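PDB 5EK8: lipoxygenase from Cyanothece sp., which probably catalyses the iron-dependent insertion of molecular oxygen into polyunsaturated fatty acids, acting as a 9R-lipoxygenase. Local coordinates for residues L252-P260 and W569-E580. Residues are numbered along the deposited sequence; the frame is centred on the assembly and turned at random.
Sequences LRVLNGMNP and WHTWVNDSQSDE. With FE2 (Fe (II) ion), chain B.
R253 and E580 form a side-on salt bridge with two hydrogen bonds, NE to OE2 at 3.1 Å and NH1 to OE1 at 2.7 Å, each oxygen using its syn lone pair, with guanidinium and carboxylate only 8° from coplanar. The arginine chain bends at chi2 and chi3, and G257 CA lies above one guanidinium face, offset toward its rim. E580 OE1 also accepts the backbone N-H of M258 from above the carboxylate plane (N to OE1 3.1 Å), tying E580 to both R253 and the loop that follows helix 247-256. That loop is held again by W572, whose NE1 points between two carbonyls, 2.9 Å from N256 O and 3.3 Å from G257 O; both lie near the indole plane, while the N-H meets each carbonyl from above its plane. M258 packs CB against S576 CB (3.7 Å) and turns its sulfur toward CG of Q577.

In the helical lipoxygenase fold, these bonds join the C-terminal end of helix 247-256 to helices 549-574 and 577-581, themselves linked by a type I beta turn (N574 to Q577). S576 OG, in the turn, donates a hydrogen bond to W572 O. H570 binds the iron through NE2 (2.5 Å), together with H359, H364 and the terminal carboxylate of I668, and N574 OD1 completes the site at a longer 2.9 Å. Q577 and V573 touch the ligand H359, and Q577 NE2 is hydrogen-bonded to E355 OE1.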
loop_
_atom_site.group_PDB
_atom_site.type_symbol
_atom_site.label_atom_id
_atom_site.label_comp_id
_atom_site.label_asym_id
_atom_site.label_seq_id
_atom_site.Cartn_x
_atom_site.Cartn_y
_atom_site.Cartn_z
ATOM N N LEU A 252 10.971 12.101 -20.684
ATOM C CA LEU A 252 11.191 12.378 -19.269
ATOM C C LEU A 252 10.164 11.680 -18.376
ATOM O O LEU A 252 10.514 11.148 -17.326
ATOM C CB LEU A 252 11.168 13.883 -19.006
ATOM C CG LEU A 252 12.463 14.616 -19.347
ATOM C CD1 LEU A 252 12.317 16.092 -19.075
ATOM C CD2 LEU A 252 13.632 14.032 -18.560
ATOM N N ARG A 253 8.904 11.668 -18.800
ATOM C CA ARG A 253 7.850 11.080 -17.978
ATOM C C ARG A 253 7.790 9.570 -18.138
ATOM O O ARG A 253 7.326 8.863 -17.244
ATOM C CB ARG A 253 6.494 11.702 -18.308
ATOM C CG ARG A 253 6.423 13.188 -17.997
ATOM C CD ARG A 253 7.077 13.519 -16.657
ATOM N NE ARG A 253 6.248 13.122 -15.521
ATOM C CZ ARG A 253 6.604 13.266 -14.248
ATOM N NH1 ARG A 253 5.784 12.883 -13.277
ATOM N NH2 ARG A 253 7.782 13.791 -13.944
ATOM N N VAL A 254 8.256 9.073 -19.279
ATOM C CA VAL A 254 8.419 7.636 -19.435
ATOM C C VAL A 254 9.451 7.145 -18.424
ATOM O O VAL A 254 9.273 6.106 -17.780
ATOM C CB VAL A 254 8.849 7.260 -20.866
ATOM C CG1 VAL A 254 9.495 5.881 -20.893
ATOM C CG2 VAL A 254 7.653 7.308 -21.804
ATOM N N LEU A 255 10.520 7.924 -18.270
ATOM C CA LEU A 255 11.611 7.574 -17.361
ATOM C C LEU A 255 11.265 7.745 -15.885
ATOM O O LEU A 255 11.505 6.850 -15.072
ATOM C CB LEU A 255 12.851 8.412 -17.673
ATOM C CG LEU A 255 13.715 7.981 -18.856
ATOM C CD1 LEU A 255 14.862 8.963 -19.034
ATOM C CD2 LEU A 255 14.234 6.554 -18.669
ATOM N N ASN A 256 10.703 8.896 -15.541
ATOM C CA ASN A 256 10.615 9.291 -14.142
ATOM C C ASN A 256 9.205 9.574 -13.647
ATOM O O ASN A 256 9.018 9.949 -12.490
ATOM C CB ASN A 256 11.488 10.518 -13.913
ATOM C CG ASN A 256 12.891 10.335 -14.453
ATOM O OD1 ASN A 256 13.593 9.395 -14.078
ATOM N ND2 ASN A 256 13.299 11.220 -15.357
ATOM N N GLY A 257 8.219 9.368 -14.515
ATOM C CA GLY A 257 6.832 9.650 -14.186
ATOM C C GLY A 257 6.219 8.709 -13.165
ATOM O O GLY A 257 6.919 7.896 -12.557
ATOM N N MET A 258 4.903 8.835 -12.982
ATOM C CA MET A 258 4.135 8.015 -12.043
ATOM C C MET A 258 4.408 6.539 -12.265
ATOM O O MET A 258 4.600 5.776 -11.318
ATOM C CB MET A 258 2.637 8.293 -12.188
ATOM C CG MET A 258 1.776 7.635 -11.130
ATOM S SD MET A 258 0.146 7.177 -11.745
ATOM C CE MET A 258 0.587 5.955 -12.982
ATOM N N ASN A 259 4.409 6.153 -13.536
ATOM C CA ASN A 259 4.857 4.836 -13.962
ATOM C C ASN A 259 6.250 4.967 -14.549
ATOM O O ASN A 259 6.402 5.241 -15.738
ATOM C CB ASN A 259 3.895 4.237 -14.993
ATOM C CG ASN A 259 4.141 2.752 -15.249
ATOM O OD1 ASN A 259 5.201 2.213 -14.930
ATOM N ND2 ASN A 259 3.150 2.087 -15.830
ATOM N N PRO A 260 7.279 4.789 -13.711
ATOM C CA PRO A 260 8.641 4.896 -14.226
ATOM C C PRO A 260 9.009 3.604 -14.931
ATOM O O PRO A 260 9.287 2.600 -14.274
ATOM C CB PRO A 260 9.488 5.121 -12.966
ATOM C CG PRO A 260 8.544 4.925 -11.784
ATOM C CD PRO A 260 7.267 4.345 -12.312
ATOM N N TRP A 569 9.108 4.260 -2.761
ATOM C CA TRP A 569 8.386 3.762 -3.928
ATOM C C TRP A 569 6.941 4.233 -3.953
ATOM O O TRP A 569 6.496 4.845 -4.926
ATOM C CB TRP A 569 8.422 2.231 -3.989
ATOM C CG TRP A 569 7.605 1.700 -5.126
ATOM C CD1 TRP A 569 6.389 1.080 -5.047
ATOM C CD2 TRP A 569 7.925 1.778 -6.519
ATOM N NE1 TRP A 569 5.941 0.755 -6.308
ATOM C CE2 TRP A 569 6.868 1.169 -7.226
ATOM C CE3 TRP A 569 9.006 2.294 -7.238
ATOM C CZ2 TRP A 569 6.865 1.063 -8.616
ATOM C CZ3 TRP A 569 9.002 2.182 -8.620
ATOM C CH2 TRP A 569 7.938 1.575 -9.292
ATOM N N HIS A 570 6.210 3.939 -2.886
ATOM C CA HIS A 570 4.818 4.338 -2.813
ATOM C C HIS A 570 4.682 5.852 -2.867
ATOM O O HIS A 570 3.748 6.362 -3.466
ATOM C CB HIS A 570 4.157 3.800 -1.548
ATOM C CG HIS A 570 2.772 4.325 -1.336
ATOM N ND1 HIS A 570 2.506 5.413 -0.536
ATOM C CD2 HIS A 570 1.584 3.930 -1.849
ATOM C CE1 HIS A 570 1.207 5.659 -0.552
ATOM N NE2 HIS A 570 0.627 4.774 -1.338
ATOM N N THR A 571 5.613 6.560 -2.234
ATOM C CA THR A 571 5.649 8.017 -2.305
ATOM C C THR A 571 5.669 8.462 -3.754
ATOM O O THR A 571 4.858 9.279 -4.187
ATOM C CB THR A 571 6.888 8.605 -1.592
ATOM O OG1 THR A 571 6.736 8.480 -0.176
ATOM C CG2 THR A 571 7.056 10.070 -1.943
ATOM N N TRP A 572 6.602 7.886 -4.499
ATOM C CA TRP A 572 6.843 8.270 -5.876
ATOM C C TRP A 572 5.634 7.995 -6.744
ATOM O O TRP A 572 5.205 8.858 -7.506
ATOM C CB TRP A 572 8.050 7.532 -6.434
ATOM C CG TRP A 572 8.528 8.091 -7.734
ATOM C CD1 TRP A 572 7.906 8.010 -8.952
ATOM C CD2 TRP A 572 9.742 8.810 -7.951
ATOM N NE1 TRP A 572 8.662 8.637 -9.913
ATOM C CE2 TRP A 572 9.794 9.138 -9.323
ATOM C CE3 TRP A 572 10.794 9.209 -7.118
ATOM C CZ2 TRP A 572 10.851 9.846 -9.879
ATOM C CZ3 TRP A 572 11.847 9.913 -7.671
ATOM C CH2 TRP A 572 11.866 10.228 -9.041
ATOM N N VAL A 573 5.076 6.795 -6.620
ATOM C CA VAL A 573 3.965 6.415 -7.484
ATOM C C VAL A 573 2.692 7.183 -7.123
ATOM O O VAL A 573 1.967 7.660 -7.998
ATOM C CB VAL A 573 3.696 4.903 -7.418
ATOM C CG1 VAL A 573 2.536 4.536 -8.324
ATOM C CG2 VAL A 573 4.938 4.137 -7.823
ATOM N N ASN A 574 2.439 7.323 -5.827
ATOM C CA ASN A 574 1.217 7.955 -5.342
ATOM C C ASN A 574 1.201 9.468 -5.539
ATOM O O ASN A 574 0.225 10.024 -6.036
ATOM C CB ASN A 574 1.009 7.625 -3.864
ATOM C CG ASN A 574 -0.289 8.170 -3.326
ATOM O OD1 ASN A 574 -1.344 7.555 -3.489
ATOM N ND2 ASN A 574 -0.223 9.328 -2.670
ATOM N N ASP A 575 2.287 10.132 -5.159
ATOM C CA ASP A 575 2.335 11.589 -5.219
ATOM C C ASP A 575 2.576 12.098 -6.637
ATOM O O ASP A 575 2.631 13.308 -6.864
ATOM C CB ASP A 575 3.414 12.133 -4.278
ATOM C CG ASP A 575 3.141 11.807 -2.810
ATOM O OD1 ASP A 575 2.042 11.295 -2.496
ATOM O OD2 ASP A 575 4.032 12.074 -1.971
ATOM N N SER A 576 2.709 11.179 -7.588
ATOM C CA SER A 576 2.887 11.557 -8.985
ATOM C C SER A 576 1.580 11.434 -9.753
ATOM O O SER A 576 1.532 11.668 -10.963
ATOM C CB SER A 576 3.958 10.696 -9.654
ATOM O OG SER A 576 5.222 10.870 -9.038
ATOM N N GLN A 577 0.520 11.064 -9.043
ATOM C CA GLN A 577 -0.772 10.832 -9.678
ATOM C C GLN A 577 -1.352 12.115 -10.282
ATOM O O GLN A 577 -1.886 12.098 -11.390
ATOM C CB GLN A 577 -1.756 10.216 -8.678
ATOM C CG GLN A 577 -1.545 8.729 -8.439
ATOM C CD GLN A 577 -2.463 8.169 -7.368
ATOM O OE1 GLN A 577 -2.437 8.612 -6.219
ATOM N NE2 GLN A 577 -3.277 7.188 -7.738
ATOM N N SER A 578 -1.238 13.229 -9.569
ATOM C CA SER A 578 -1.706 14.500 -10.112
ATOM C C SER A 578 -0.858 14.949 -11.288
ATOM O O SER A 578 -1.384 15.426 -12.294
ATOM C CB SER A 578 -1.707 15.586 -9.040
ATOM O OG SER A 578 -3.030 15.877 -8.640
ATOM N N ASP A 579 0.454 14.784 -11.154
ATOM C CA ASP A 579 1.395 15.244 -12.167
ATOM C C ASP A 579 1.200 14.538 -13.499
ATOM O O ASP A 579 1.489 15.096 -14.555
ATOM C CB ASP A 579 2.835 15.044 -11.693
ATOM C CG ASP A 579 3.140 15.803 -10.423
ATOM O OD1 ASP A 579 2.307 16.638 -10.015
ATOM O OD2 ASP A 579 4.216 15.571 -9.834
ATOM N N GLU A 580 0.708 13.308 -13.450
ATOM C CA GLU A 580 0.540 12.533 -14.667
ATOM C C GLU A 580 -0.897 12.564 -15.167
ATOM O O GLU A 580 -1.136 12.592 -16.370
ATOM C CB GLU A 580 0.981 11.082 -14.449
ATOM C CG GLU A 580 1.892 10.562 -15.544
ATOM C CD GLU A 580 3.261 11.228 -15.528
ATOM O OE1 GLU A 580 3.858 11.342 -14.434
ATOM O OE2 GLU A 580 3.737 11.641 -16.611
HETATM FE FE FE2 B . -1.520 4.749 -2.609
#